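Local coordinates for SusD superfamily protein (Bacteroides thetaiotaomicron VPI-5482, PDB 3HDX) that probably binds polysaccharide at the outer membrane as part of carbohydrate uptake and metabolism, at residues A[460-465]-A[471-476]; A[73-78]-A[131-136]; A[124-129]-A[154-159]; A[30-35]-A[69-74]; A[137-140]-A[144-147]. All blocks are in the same frame, centred on the assembly; numbering follows the deposited sequence. Where two conformers were deposited one is given.

Contact 1: A[460-465]-A[471-476]; sequences VSEDII and IEQNEF
A C-terminal chain reversal around the N-capped helix 462-467 brings Gln473 back onto Val460 and Glu462, within the SusD family region. The amide of Gln473 works here like a second backbone peptide unit. Gln473 OE1 accepts from Val460 N at 2.8 Å, and Gln473 NE2 donates to Val460 O at 2.9 Å; in both, the donor lies in the carbonyl plane on a lone pair, and the NE2 bond is nearly straight (169°). The second N-H of Gln473 NE2 donates to Glu462 OE2 at 3.0 Å, reaching that oxygen from above the carboxylate plane although it stays within the plane of the amide. Asn474 N adds a second bond to OE1, so four hydrogen bonds in all, two at OE1 and two at NE2, fix the rotation of this buried amide. With CG anti to the backbone N (chi1 -178°) and a bend at chi2, the Gln473 chain turns its amide to Val460. Ile465 CD1 packs on Gln473 CB at 3.8 Å. Ile471 CG2 packs among Val460, Ile464 and Ile465. Ser461 caps the helix by accepting from Asp463 N. Ile471 CG2 meets Val460 CG1 at 3.8 Å, the two side chains crossing at about a right angle.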
# COMPACT_ATOMS: atom_id res chain seq x y z
N VAL A 460 -20.15 2.88 4.36
CA VAL A 460 -20.33 3.81 3.26
C VAL A 460 -20.79 5.15 3.88
O VAL A 460 -21.63 5.18 4.78
CB VAL A 460 -21.36 3.27 2.23
CG1 VAL A 460 -21.63 4.28 1.09
CG2 VAL A 460 -20.88 1.94 1.68
N SER A 461 -20.22 6.25 3.42
CA SER A 461 -20.61 7.56 3.94
C SER A 461 -22.10 7.81 3.68
O SER A 461 -22.61 7.53 2.59
CB SER A 461 -19.80 8.68 3.28
OG SER A 461 -20.39 9.95 3.60
N GLU A 462 -22.79 8.31 4.69
CA GLU A 462 -24.23 8.60 4.53
C GLU A 462 -24.49 9.66 3.45
O GLU A 462 -25.51 9.60 2.78
CB GLU A 462 -24.88 8.87 5.90
CG GLU A 462 -24.99 7.54 6.81
CD GLU A 462 -25.94 6.39 6.29
OE1 GLU A 462 -26.88 6.71 5.51
OE2 GLU A 462 -25.77 5.17 6.68
N ASP A 463 -23.52 10.55 3.21
CA ASP A 463 -23.61 11.54 2.11
C ASP A 463 -23.72 10.84 0.75
O ASP A 463 -24.53 11.25 -0.10
CB ASP A 463 -22.40 12.50 2.09
CG ASP A 463 -22.33 13.41 3.33
OD1 ASP A 463 -23.37 13.61 4.01
OD2 ASP A 463 -21.22 13.94 3.62
N ILE A 464 -22.96 9.76 0.58
CA ILE A 464 -22.99 8.97 -0.67
C ILE A 464 -24.37 8.31 -0.85
O ILE A 464 -24.95 8.35 -1.96
CB ILE A 464 -21.83 7.89 -0.69
CG1 ILE A 464 -20.41 8.53 -0.73
CG2 ILE A 464 -22.01 6.92 -1.84
CD1 ILE A 464 -20.05 9.26 -1.98
N ILE A 465 -24.90 7.72 0.21
CA ILE A 465 -26.19 7.01 0.16
C ILE A 465 -27.34 7.97 -0.10
O ILE A 465 -28.25 7.65 -0.87
CB ILE A 465 -26.43 6.22 1.45
CG1 ILE A 465 -25.43 5.04 1.49
CG2 ILE A 465 -27.87 5.66 1.54
CD1 ILE A 465 -25.36 4.39 2.77
N ILE A 471 -27.26 2.83 -3.72
CA ILE A 471 -26.11 2.44 -2.88
C ILE A 471 -26.62 2.07 -1.49
O ILE A 471 -27.21 2.90 -0.82
CB ILE A 471 -25.11 3.59 -2.74
CG1 ILE A 471 -24.57 3.98 -4.12
CG2 ILE A 471 -23.91 3.21 -1.82
CD1 ILE A 471 -23.86 2.84 -4.80
N GLU A 472 -26.38 0.82 -1.08
CA GLU A 472 -26.83 0.27 0.21
C GLU A 472 -25.68 0.28 1.22
O GLU A 472 -24.53 0.01 0.89
CB GLU A 472 -27.32 -1.18 0.02
CG GLU A 472 -27.99 -1.83 1.25
CD GLU A 472 -28.26 -3.33 1.09
OE1 GLU A 472 -27.72 -3.96 0.13
OE2 GLU A 472 -29.00 -3.88 1.93
N GLN A 473 -26.01 0.56 2.47
CA GLN A 473 -25.02 0.53 3.51
C GLN A 473 -24.59 -0.91 3.77
O GLN A 473 -25.35 -1.86 3.54
CB GLN A 473 -25.62 1.13 4.80
CG GLN A 473 -24.69 1.22 6.00
CD GLN A 473 -23.45 2.01 5.69
OE1 GLN A 473 -22.43 1.43 5.24
NE2 GLN A 473 -23.55 3.33 5.81
N ASN A 474 -23.36 -1.05 4.26
CA ASN A 474 -22.85 -2.33 4.76
C ASN A 474 -23.73 -2.73 5.95
O ASN A 474 -23.84 -1.96 6.91
CB ASN A 474 -21.41 -2.16 5.24
CG ASN A 474 -20.74 -3.48 5.79
OD1 ASN A 474 -21.31 -4.38 6.43
ND2 ASN A 474 -19.45 -3.54 5.55
N GLU A 475 -24.27 -3.94 5.90
CA GLU A 475 -25.20 -4.49 6.92
C GLU A 475 -24.64 -4.36 8.35
O GLU A 475 -25.35 -3.98 9.27
CB GLU A 475 -25.48 -5.98 6.63
CG GLU A 475 -26.69 -6.55 7.36
CD GLU A 475 -28.01 -5.90 6.93
OE1 GLU A 475 -28.17 -5.52 5.74
OE2 GLU A 475 -28.90 -5.74 7.78
N PHE A 476 -23.35 -4.59 8.50
CA PHE A 476 -22.70 -4.51 9.81
C PHE A 476 -22.84 -3.15 10.48
O PHE A 476 -22.93 -3.10 11.72
CB PHE A 476 -21.19 -4.84 9.69
CG PHE A 476 -20.51 -5.10 11.02
CD1 PHE A 476 -20.47 -6.39 11.55
CD2 PHE A 476 -19.90 -4.08 11.71
CE1 PHE A 476 -19.82 -6.64 12.77
CE2 PHE A 476 -19.28 -4.32 12.92
CZ PHE A 476 -19.23 -5.60 13.45

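Contact 2: A[73-78]-A[131-136]; sequences SNWRRF and DVPLVT
The indole of Trp75 is met obliquely on its six-membered part by Pro133, Val132 and Asp131. Pro133 CD sits 3.6 Å from Trp75 CZ2, and the proline ring approaches from the opposite direction to the indole. Val132 CG1 lies 4.0 Å from Trp75 CZ3, these two side chains sliding past each other, and the carbonyl oxygen of Asp131 comes to 4.1 Å from the same Trp75 CZ3. Tyr79 and Trp129 both pack edge-to-face with the indole, while the selenium-containing Met125 touches it from helix 104-129. Trp75 points its CB at segment 131-136 and carries CG between its backbone N and carbonyl carbon (chi1 60°), which projects the ring off the start of helix 76-91 into the loop. The turn leading into that helix is an Asx turn: Asn74 OD1 accepts from Arg76 N at 2.9 Å, in the carbonyl plane. On the loop side, the side chain of Asp131 accepts from Ala152 N through OD1. No hydrogen bond joins the two segments directly, so this buried contact between helix start and inter-helix loop depends on the fit of apolar surfaces, and the backbone oxygens Asp131 O and Pro133 O find their hydrogen bonds with Arg149 and Tyr79 instead.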
# COMPACT_ATOMS: atom_id res chain seq x y z
N SER A 73 -14.53 7.48 5.29
CA SER A 73 -15.54 6.57 4.79
C SER A 73 -16.16 6.98 3.46
O SER A 73 -16.82 6.15 2.86
CB SER A 73 -16.68 6.33 5.80
OG SER A 73 -17.61 7.38 5.82
N ASN A 74 -15.97 8.22 3.03
CA ASN A 74 -16.50 8.70 1.74
C ASN A 74 -15.49 8.31 0.66
O ASN A 74 -14.38 8.78 0.68
CB ASN A 74 -16.71 10.23 1.81
CG ASN A 74 -17.34 10.79 0.55
OD1 ASN A 74 -16.93 10.46 -0.55
ND2 ASN A 74 -18.34 11.67 0.72
N TRP A 75 -15.93 7.48 -0.29
CA TRP A 75 -15.07 6.97 -1.35
C TRP A 75 -14.85 7.88 -2.58
O TRP A 75 -14.24 7.46 -3.54
CB TRP A 75 -15.51 5.54 -1.78
CG TRP A 75 -16.91 5.45 -2.31
CD1 TRP A 75 -17.60 6.38 -3.08
CD2 TRP A 75 -17.79 4.35 -2.13
NE1 TRP A 75 -18.85 5.90 -3.38
CE2 TRP A 75 -18.99 4.66 -2.83
CE3 TRP A 75 -17.70 3.12 -1.46
CZ2 TRP A 75 -20.07 3.80 -2.85
CZ3 TRP A 75 -18.77 2.26 -1.50
CH2 TRP A 75 -19.96 2.62 -2.16
N ARG A 76 -15.34 9.13 -2.54
CA ARG A 76 -15.25 10.02 -3.71
C ARG A 76 -13.84 10.12 -4.31
O ARG A 76 -13.69 10.10 -5.53
CB ARG A 76 -15.84 11.41 -3.36
CG ARG A 76 -15.99 12.35 -4.52
CD ARG A 76 -16.61 13.72 -4.14
NE ARG A 76 -16.75 14.56 -5.33
CZ ARG A 76 -17.86 14.64 -6.06
NH1 ARG A 76 -18.95 13.97 -5.71
NH2 ARG A 76 -17.89 15.41 -7.14
N ARG A 77 -12.83 10.28 -3.44
CA ARG A 77 -11.46 10.42 -3.89
C ARG A 77 -10.95 9.25 -4.74
O ARG A 77 -10.12 9.45 -5.63
CB ARG A 77 -10.52 10.70 -2.72
CG ARG A 77 -10.45 9.58 -1.69
CD ARG A 77 -9.81 10.05 -0.37
NE ARG A 77 -9.68 8.97 0.61
CZ ARG A 77 -10.67 8.52 1.40
NH1 ARG A 77 -11.92 9.00 1.30
NH2 ARG A 77 -10.42 7.56 2.32
N PHE A 78 -11.47 8.06 -4.50
CA PHE A 78 -11.15 6.91 -5.34
C PHE A 78 -11.81 7.01 -6.72
O PHE A 78 -11.16 6.77 -7.72
CB PHE A 78 -11.45 5.60 -4.62
CG PHE A 78 -10.52 5.37 -3.47
CD1 PHE A 78 -9.28 4.76 -3.72
CD2 PHE A 78 -10.80 5.84 -2.20
CE1 PHE A 78 -8.37 4.57 -2.68
CE2 PHE A 78 -9.87 5.66 -1.18
CZ PHE A 78 -8.68 5.04 -1.42
N ASP A 131 -17.86 -4.41 -1.46
CA ASP A 131 -18.58 -4.15 -2.69
C ASP A 131 -18.53 -2.65 -2.98
O ASP A 131 -18.75 -1.84 -2.08
CB ASP A 131 -20.05 -4.58 -2.57
CG ASP A 131 -20.27 -6.06 -2.33
OD1 ASP A 131 -19.34 -6.91 -2.45
OD2 ASP A 131 -21.46 -6.38 -2.02
N VAL A 132 -18.29 -2.29 -4.23
CA VAL A 132 -18.26 -0.88 -4.65
C VAL A 132 -18.84 -0.80 -6.05
O VAL A 132 -18.72 -1.78 -6.82
CB VAL A 132 -16.83 -0.24 -4.62
CG1 VAL A 132 -16.22 -0.27 -3.22
CG2 VAL A 132 -15.92 -0.95 -5.62
N PRO A 133 -19.46 0.36 -6.42
CA PRO A 133 -20.01 0.42 -7.81
C PRO A 133 -18.91 0.29 -8.89
O PRO A 133 -17.89 1.01 -8.84
CB PRO A 133 -20.69 1.79 -7.88
CG PRO A 133 -20.92 2.16 -6.48
CD PRO A 133 -19.95 1.47 -5.59
N LEU A 134 -19.11 -0.66 -9.81
CA LEU A 134 -18.13 -0.87 -10.87
C LEU A 134 -18.45 0.03 -12.07
O LEU A 134 -19.36 -0.25 -12.85
CB LEU A 134 -18.08 -2.35 -11.26
CG LEU A 134 -17.06 -2.69 -12.36
CD1 LEU A 134 -15.63 -2.18 -12.11
CD2 LEU A 134 -17.11 -4.25 -12.62
N VAL A 135 -17.75 1.15 -12.15
CA VAL A 135 -17.86 2.14 -13.21
C VAL A 135 -16.67 1.95 -14.18
O VAL A 135 -15.50 2.10 -13.78
CB VAL A 135 -17.91 3.56 -12.63
CG1 VAL A 135 -18.05 4.60 -13.79
CG2 VAL A 135 -19.07 3.69 -11.59
N THR A 136 -16.95 1.70 -15.45
CA THR A 136 -15.91 1.39 -16.46
C THR A 136 -15.80 2.44 -17.58
O THR A 136 -15.14 2.20 -18.62
CB THR A 136 -16.27 -0.00 -17.09
OG1 THR A 136 -17.54 0.11 -17.74
CG2 THR A 136 -16.32 -1.10 -16.02

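Contact 3: A[124-129]-A[154-159]; sequences YMVRIW and TVLSYA
Val126 packs with its two methyl branches against Val155 and Leu156, one branch to each. The tight part is the valine pair: Val126 CG2 comes to 3.5 Å from Val155 CG1, with Val155 CB behind it at 3.9 Å, as the two side chains pass each other in opposite directions. Toward Leu156 the fit is easier. There Val126 CG1 stands 3.9 Å from Leu156 CD2, and CG and CD1 of the leucine are about as far from that methyl, so it faces the whole fork of the side chain. The split is set at Val126, where CG1 is anti to the backbone N (chi1 161°) and CG2 anti to the carbonyl carbon. Farther round helix 152-169, Thr154 is exposed and Ser157 and Tyr158 partly so, marking the solvent side of that helix. The buried side continues to Ile206 of helix 196-209, which touches Leu156, and to Tyr122, which touches Val155. Both segments belong to the helical part of the SusD fold, whose sequence families fall in the TPR clan. Between these two segments only apolar branches meet, with no hydrogen bond across, so the contact here rests on van der Waals fit and burial of apolar surface.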
# COMPACT_ATOMS: atom_id res chain seq x y z
N TYR A 124 -7.72 -1.27 -4.07
CA TYR A 124 -7.50 -0.57 -2.80
C TYR A 124 -8.82 -0.28 -2.10
O TYR A 124 -8.98 -0.49 -0.90
CB TYR A 124 -6.65 0.70 -3.05
CG TYR A 124 -5.99 1.24 -1.80
CD1 TYR A 124 -6.69 2.08 -0.93
CD2 TYR A 124 -4.66 0.91 -1.48
CE1 TYR A 124 -6.11 2.62 0.18
CE2 TYR A 124 -4.05 1.43 -0.36
CZ TYR A 124 -4.80 2.28 0.48
OH TYR A 124 -4.21 2.81 1.59
N MSE A 125 -9.80 0.17 -2.88
CA MSE A 125 -11.09 0.54 -2.33
C MSE A 125 -11.90 -0.72 -1.96
O MSE A 125 -12.67 -0.71 -0.99
CB MSE A 125 -11.83 1.54 -3.22
CG MSE A 125 -12.46 0.94 -4.43
SE MSE A 125 -13.22 2.22 -5.65
CE MSE A 125 -14.40 3.13 -4.37
N VAL A 126 -11.75 -1.82 -2.72
CA VAL A 126 -12.41 -3.10 -2.38
C VAL A 126 -11.93 -3.64 -1.03
O VAL A 126 -12.74 -4.14 -0.23
CB VAL A 126 -12.30 -4.14 -3.52
CG1 VAL A 126 -12.55 -5.60 -3.01
CG2 VAL A 126 -13.21 -3.71 -4.70
N ARG A 127 -10.64 -3.45 -0.72
CA ARG A 127 -10.17 -3.89 0.59
C ARG A 127 -10.82 -3.09 1.73
O ARG A 127 -11.00 -3.62 2.83
CB ARG A 127 -8.67 -3.77 0.75
CG ARG A 127 -7.85 -4.67 -0.16
CD ARG A 127 -6.41 -4.74 0.35
NE ARG A 127 -5.80 -3.43 0.42
CZ ARG A 127 -4.50 -3.21 0.68
NH1 ARG A 127 -3.66 -4.21 0.88
NH2 ARG A 127 -4.06 -1.98 0.72
N ILE A 128 -11.14 -1.82 1.45
CA ILE A 128 -11.70 -0.91 2.46
C ILE A 128 -13.21 -1.10 2.66
O ILE A 128 -13.67 -1.23 3.79
CB ILE A 128 -11.33 0.58 2.15
CG1 ILE A 128 -9.82 0.80 2.28
CG2 ILE A 128 -12.07 1.55 3.05
CD1 ILE A 128 -9.34 2.14 1.84
N TRP A 129 -13.95 -1.08 1.56
CA TRP A 129 -15.42 -1.08 1.59
C TRP A 129 -16.07 -2.40 1.17
O TRP A 129 -17.24 -2.60 1.44
CB TRP A 129 -15.98 0.06 0.71
CG TRP A 129 -15.78 1.42 1.28
CD1 TRP A 129 -16.55 2.03 2.26
CD2 TRP A 129 -14.79 2.38 0.91
NE1 TRP A 129 -16.06 3.28 2.52
CE2 TRP A 129 -14.98 3.52 1.70
CE3 TRP A 129 -13.74 2.37 -0.01
CZ2 TRP A 129 -14.15 4.63 1.60
CZ3 TRP A 129 -12.91 3.47 -0.10
CH2 TRP A 129 -13.13 4.58 0.69
N THR A 154 -16.52 -9.45 -8.50
CA THR A 154 -16.67 -8.93 -9.87
C THR A 154 -15.72 -7.75 -10.12
O THR A 154 -15.10 -7.64 -11.18
CB THR A 154 -18.13 -8.54 -10.13
OG1 THR A 154 -18.93 -9.72 -9.88
CG2 THR A 154 -18.33 -8.03 -11.54
N VAL A 155 -15.60 -6.88 -9.11
CA VAL A 155 -14.72 -5.72 -9.22
C VAL A 155 -13.26 -6.20 -9.32
O VAL A 155 -12.47 -5.71 -10.14
CB VAL A 155 -14.91 -4.74 -8.04
CG1 VAL A 155 -13.93 -3.63 -8.13
CG2 VAL A 155 -16.37 -4.23 -7.98
N LEU A 156 -12.88 -7.17 -8.49
CA LEU A 156 -11.50 -7.68 -8.53
C LEU A 156 -11.22 -8.40 -9.85
O LEU A 156 -10.11 -8.31 -10.38
CB LEU A 156 -11.23 -8.55 -7.30
CG LEU A 156 -11.25 -7.78 -5.98
CD1 LEU A 156 -10.98 -8.74 -4.81
CD2 LEU A 156 -10.24 -6.61 -5.96
N SER A 157 -12.20 -9.12 -10.40
CA SER A 157 -11.99 -9.76 -11.71
C SER A 157 -11.75 -8.71 -12.81
O SER A 157 -10.90 -8.90 -13.69
CB SER A 157 -13.17 -10.63 -12.13
OG SER A 157 -13.29 -11.76 -11.31
N TYR A 158 -12.45 -7.59 -12.73
CA TYR A 158 -12.22 -6.47 -13.65
C TYR A 158 -10.79 -5.92 -13.44
O TYR A 158 -10.02 -5.77 -14.43
CB TYR A 158 -13.27 -5.35 -13.42
CG TYR A 158 -12.99 -4.06 -14.15
CD1 TYR A 158 -13.30 -3.91 -15.49
CD2 TYR A 158 -12.41 -2.99 -13.48
CE1 TYR A 158 -13.10 -2.73 -16.15
CE2 TYR A 158 -12.21 -1.79 -14.11
CZ TYR A 158 -12.53 -1.66 -15.46
OH TYR A 158 -12.31 -0.47 -16.09
N ALA A 159 -10.42 -5.68 -12.18
CA ALA A 159 -9.08 -5.14 -11.87
C ALA A 159 -7.95 -6.06 -12.38
O ALA A 159 -6.98 -5.59 -12.97
CB ALA A 159 -8.95 -4.81 -10.42

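Contact 4: A[30-35]-A[69-74]; sequences ADNNTH and LKKVSN
Asn32 lays its amide oxygen over the aliphatic start of Lys71, the two side chains crossing at about a right angle. Its backbone is in the left-handed helical region (phi 53°), and with CG anti to the carbonyl carbon (chi1 -64°) Asn32 OD1 reaches 3.6 Å from Lys71 CB. A water joins the same oxygen to the helix, donating to Asn32 OD1 at 2.9 Å and, weakly, to Lys71 O at 3.0 Å. Replacing Asn32 with an alanine would probably leave that water with only its weak hold on Lys71 O across the contact, and open a gap beside the lysine CB. Lys71 itself runs extended beyond CG, toward a long, weak ion pair with Asp67. Val72 splits its methyls: CG2 meets Asn32 CB at 4.0 Å, and CG1 lies 4.3 Å from Thr34 OG1. Thr34 OG1 donates to Asp31 O at 2.7 Å, nearly in line with the C=O bond, and Thr34 N uses the same acceptor, closing the turn between helices 11-30 and 34-41. Around this, Leu69 touches helix 52-58 and Val72 touches Trp458, while Arg77, from helix 76-91, bonds to Val72 O and thereby ties the end of helix 67-73 to the helix that follows.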
# COMPACT_ATOMS: atom_id res chain seq x y z
N ALA A 30 -3.59 9.43 0.60
CA ALA A 30 -3.01 10.38 1.57
C ALA A 30 -4.04 11.22 2.31
O ALA A 30 -3.79 11.61 3.44
CB ALA A 30 -1.97 11.31 0.89
N ASP A 31 -5.18 11.49 1.70
CA ASP A 31 -6.16 12.37 2.32
C ASP A 31 -6.61 11.79 3.67
O ASP A 31 -6.90 10.59 3.81
CB ASP A 31 -7.33 12.69 1.36
CG ASP A 31 -6.94 13.72 0.23
OD1 ASP A 31 -5.78 14.22 0.13
OD2 ASP A 31 -7.85 14.01 -0.59
N ASN A 32 -6.60 12.66 4.68
CA ASN A 32 -6.91 12.27 6.07
C ASN A 32 -6.07 11.09 6.58
O ASN A 32 -6.48 10.37 7.49
CB ASN A 32 -8.42 12.02 6.23
CG ASN A 32 -9.23 13.29 5.99
OD1 ASN A 32 -10.07 13.34 5.08
ND2 ASN A 32 -8.91 14.33 6.73
N ASN A 33 -4.86 10.94 6.02
CA ASN A 33 -3.96 9.85 6.37
C ASN A 33 -4.58 8.45 6.19
O ASN A 33 -4.22 7.50 6.89
CB ASN A 33 -3.40 10.06 7.79
CG ASN A 33 -2.50 11.25 7.87
OD1 ASN A 33 -1.74 11.50 6.94
ND2 ASN A 33 -2.66 12.05 8.93
N THR A 34 -5.45 8.34 5.19
CA THR A 34 -6.15 7.12 4.85
C THR A 34 -5.27 5.87 4.88
O THR A 34 -5.62 4.88 5.49
CB THR A 34 -6.85 7.23 3.45
OG1 THR A 34 -7.98 8.11 3.57
CG2 THR A 34 -7.27 5.85 2.90
N HIS A 35 -4.12 5.94 4.24
CA HIS A 35 -3.29 4.75 4.10
C HIS A 35 -2.93 4.11 5.45
O HIS A 35 -3.08 2.90 5.64
CB HIS A 35 -2.03 5.09 3.29
CG HIS A 35 -1.18 3.90 2.94
ND1 HIS A 35 -1.62 2.86 2.14
CD2 HIS A 35 0.11 3.62 3.24
CE1 HIS A 35 -0.63 1.98 2.01
NE2 HIS A 35 0.43 2.43 2.66
N LEU A 69 -13.85 9.83 10.82
CA LEU A 69 -14.42 8.58 10.35
C LEU A 69 -15.34 8.81 9.16
O LEU A 69 -15.28 8.05 8.14
CB LEU A 69 -15.17 7.84 11.46
CG LEU A 69 -14.36 7.32 12.65
CD1 LEU A 69 -15.27 6.73 13.73
CD2 LEU A 69 -13.32 6.37 12.27
N LYS A 70 -16.17 9.86 9.23
CA LYS A 70 -17.07 10.17 8.14
C LYS A 70 -16.29 10.50 6.85
O LYS A 70 -16.63 10.03 5.75
CB LYS A 70 -18.01 11.32 8.54
CG LYS A 70 -18.91 10.96 9.71
CD LYS A 70 -19.89 12.05 10.04
CE LYS A 70 -20.70 11.61 11.23
NZ LYS A 70 -19.79 11.12 12.27
N LYS A 71 -15.25 11.31 6.97
CA LYS A 71 -14.40 11.71 5.83
C LYS A 71 -13.66 10.54 5.19
O LYS A 71 -13.63 10.39 3.96
CB LYS A 71 -13.38 12.76 6.28
CG LYS A 71 -14.00 14.13 6.58
CD LYS A 71 -12.93 15.01 7.20
CE LYS A 71 -13.23 16.51 7.15
NZ LYS A 71 -12.21 17.16 8.11
N VAL A 72 -13.05 9.72 6.02
CA VAL A 72 -12.33 8.54 5.47
C VAL A 72 -13.31 7.60 4.76
O VAL A 72 -12.98 7.08 3.70
CB VAL A 72 -11.58 7.78 6.57
CG1 VAL A 72 -11.02 6.45 6.07
CG2 VAL A 72 -10.45 8.65 7.11
N SER A 73 -14.53 7.48 5.29
CA SER A 73 -15.54 6.57 4.79
C SER A 73 -16.16 6.98 3.46
O SER A 73 -16.82 6.15 2.86
CB SER A 73 -16.68 6.33 5.80
OG SER A 73 -17.61 7.38 5.82
N ASN A 74 -15.97 8.22 3.03
CA ASN A 74 -16.50 8.70 1.74
C ASN A 74 -15.49 8.31 0.66
O ASN A 74 -14.38 8.78 0.68
CB ASN A 74 -16.71 10.23 1.81
CG ASN A 74 -17.34 10.79 0.55
OD1 ASN A 74 -16.93 10.46 -0.55
ND2 ASN A 74 -18.34 11.67 0.72
O HOH W 1 -10.78 11.10 3.40

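Contact 5: A[137-140]-A[144-147]; sequences YSYD and FPSM
Tyr137 and Tyr139 both hold CG between the backbone N and the carbonyl carbon (chi1 57° and 56°), and on an extended backbone this turns both rings to Pro145, with Phe144 also meeting Tyr139. Pro145 CD stands over the centre of the Tyr139 ring, 3.8 Å from the centroid, a CH-pi contact close to the ring normal. On that same face, toward the hydroxyl end, Phe144 presents its edge in an offset edge-to-face pair, with centroids 5.4 Å apart and planes at 82°. The tyrosine oxygen in turn lies at the edge of the phenylalanine, Tyr139 OH being 3.5 Å from Phe144 CD1. Tyr137 covers the proline from another side, Tyr137 OH 3.4 Å from Pro145 CB, with the ring approached obliquely. Putting a serine in place of Tyr139 is likely to strip Pro145 CD of its aromatic face and leave the Phe144 edge without its partner, opening a gap between the two limbs. Phe144 also packs edge-to-face with Tyr79, which Tyr139 touches too, so the group rests on helix 76-91. A CH-pi contact and an offset edge-to-face pair thus close a surface chain reversal in the irregular loop linking helices 104-129 and 152-169 of this SusD-type helical fold.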
# COMPACT_ATOMS: atom_id res chain seq x y z
N TYR A 137 -16.47 3.57 -17.37
CA TYR A 137 -16.56 4.64 -18.37
C TYR A 137 -16.57 6.00 -17.68
O TYR A 137 -16.93 6.09 -16.49
CB TYR A 137 -17.83 4.43 -19.18
CG TYR A 137 -19.11 4.38 -18.35
CD1 TYR A 137 -19.54 3.20 -17.77
CD2 TYR A 137 -19.88 5.55 -18.13
CE1 TYR A 137 -20.65 3.15 -16.97
CE2 TYR A 137 -21.03 5.49 -17.37
CZ TYR A 137 -21.42 4.31 -16.80
OH TYR A 137 -22.55 4.24 -16.05
N SER A 138 -16.25 7.06 -18.43
CA SER A 138 -16.22 8.38 -17.81
C SER A 138 -17.63 8.97 -17.63
O SER A 138 -18.58 8.60 -18.34
CB SER A 138 -15.36 9.36 -18.58
OG SER A 138 -15.97 9.69 -19.80
N TYR A 139 -17.75 9.85 -16.66
CA TYR A 139 -19.02 10.52 -16.36
C TYR A 139 -18.71 11.95 -15.93
O TYR A 139 -17.55 12.27 -15.67
CB TYR A 139 -19.82 9.76 -15.30
CG TYR A 139 -19.08 9.54 -14.02
CD1 TYR A 139 -18.23 8.45 -13.85
CD2 TYR A 139 -19.18 10.46 -12.98
CE1 TYR A 139 -17.51 8.26 -12.67
CE2 TYR A 139 -18.47 10.29 -11.78
CZ TYR A 139 -17.64 9.19 -11.64
OH TYR A 139 -16.96 9.05 -10.46
N ASP A 140 -19.73 12.79 -15.91
CA ASP A 140 -19.53 14.20 -15.54
C ASP A 140 -19.32 14.39 -14.06
O ASP A 140 -20.02 13.78 -13.24
CB ASP A 140 -20.75 15.05 -15.95
CG ASP A 140 -20.91 15.18 -17.46
OD1 ASP A 140 -19.94 15.00 -18.23
OD2 ASP A 140 -22.03 15.54 -17.88
N PHE A 144 -22.95 11.00 -10.59
CA PHE A 144 -22.39 9.66 -10.41
C PHE A 144 -23.38 8.68 -11.03
O PHE A 144 -24.61 8.86 -10.87
CB PHE A 144 -22.15 9.35 -8.94
CG PHE A 144 -21.38 8.09 -8.74
CD1 PHE A 144 -20.01 8.10 -8.95
CD2 PHE A 144 -22.03 6.90 -8.37
CE1 PHE A 144 -19.26 6.89 -8.81
CE2 PHE A 144 -21.31 5.71 -8.20
CZ PHE A 144 -19.91 5.70 -8.41
N PRO A 145 -22.89 7.63 -11.75
CA PRO A 145 -23.85 6.70 -12.35
C PRO A 145 -24.83 6.09 -11.36
O PRO A 145 -24.42 5.74 -10.24
CB PRO A 145 -22.94 5.60 -12.95
CG PRO A 145 -21.66 6.36 -13.28
CD PRO A 145 -21.50 7.33 -12.15
N SER A 146 -26.10 5.96 -11.78
CA SER A 146 -27.15 5.37 -10.94
C SER A 146 -27.07 3.86 -11.07
O SER A 146 -27.57 3.24 -12.04
CB SER A 146 -28.54 5.86 -11.31
OG SER A 146 -29.50 5.26 -10.47
N MSE A 147 -26.42 3.25 -10.08
CA MSE A 147 -26.20 1.81 -10.05
C MSE A 147 -25.89 1.37 -8.62
O MSE A 147 -25.43 2.20 -7.82
CB MSE A 147 -25.01 1.45 -11.00
CG MSE A 147 -23.66 2.00 -10.56
SE MSE A 147 -22.16 1.35 -11.55
CE MSE A 147 -22.39 -0.50 -11.21

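In the fold
From the N terminus, contact 4 comes first, closing the loop from 30-35 to helix 67-73. Contact 2 opens where it ends, sharing Ser73 and Asn74, and brings the start of helix 76-91 to the loop at 131-136. Contact 3 crosses it along the chain: its first segment, at the end of helix 104-129, precedes 131-136, and it closes on helix 152-169. Contact 5 is a short closure lying wholly between the two segments of contact 3. Contact 1 forms last, yet packs against contacts 2 and 4 through Ser461 and Ile464, contacts 2 and 5 through Ile471, and contact 3 through Val460 on Trp129. The C-terminal segments thus pack on the junction of helices 67-73 and 76-91 and on the loop after helix 104-129.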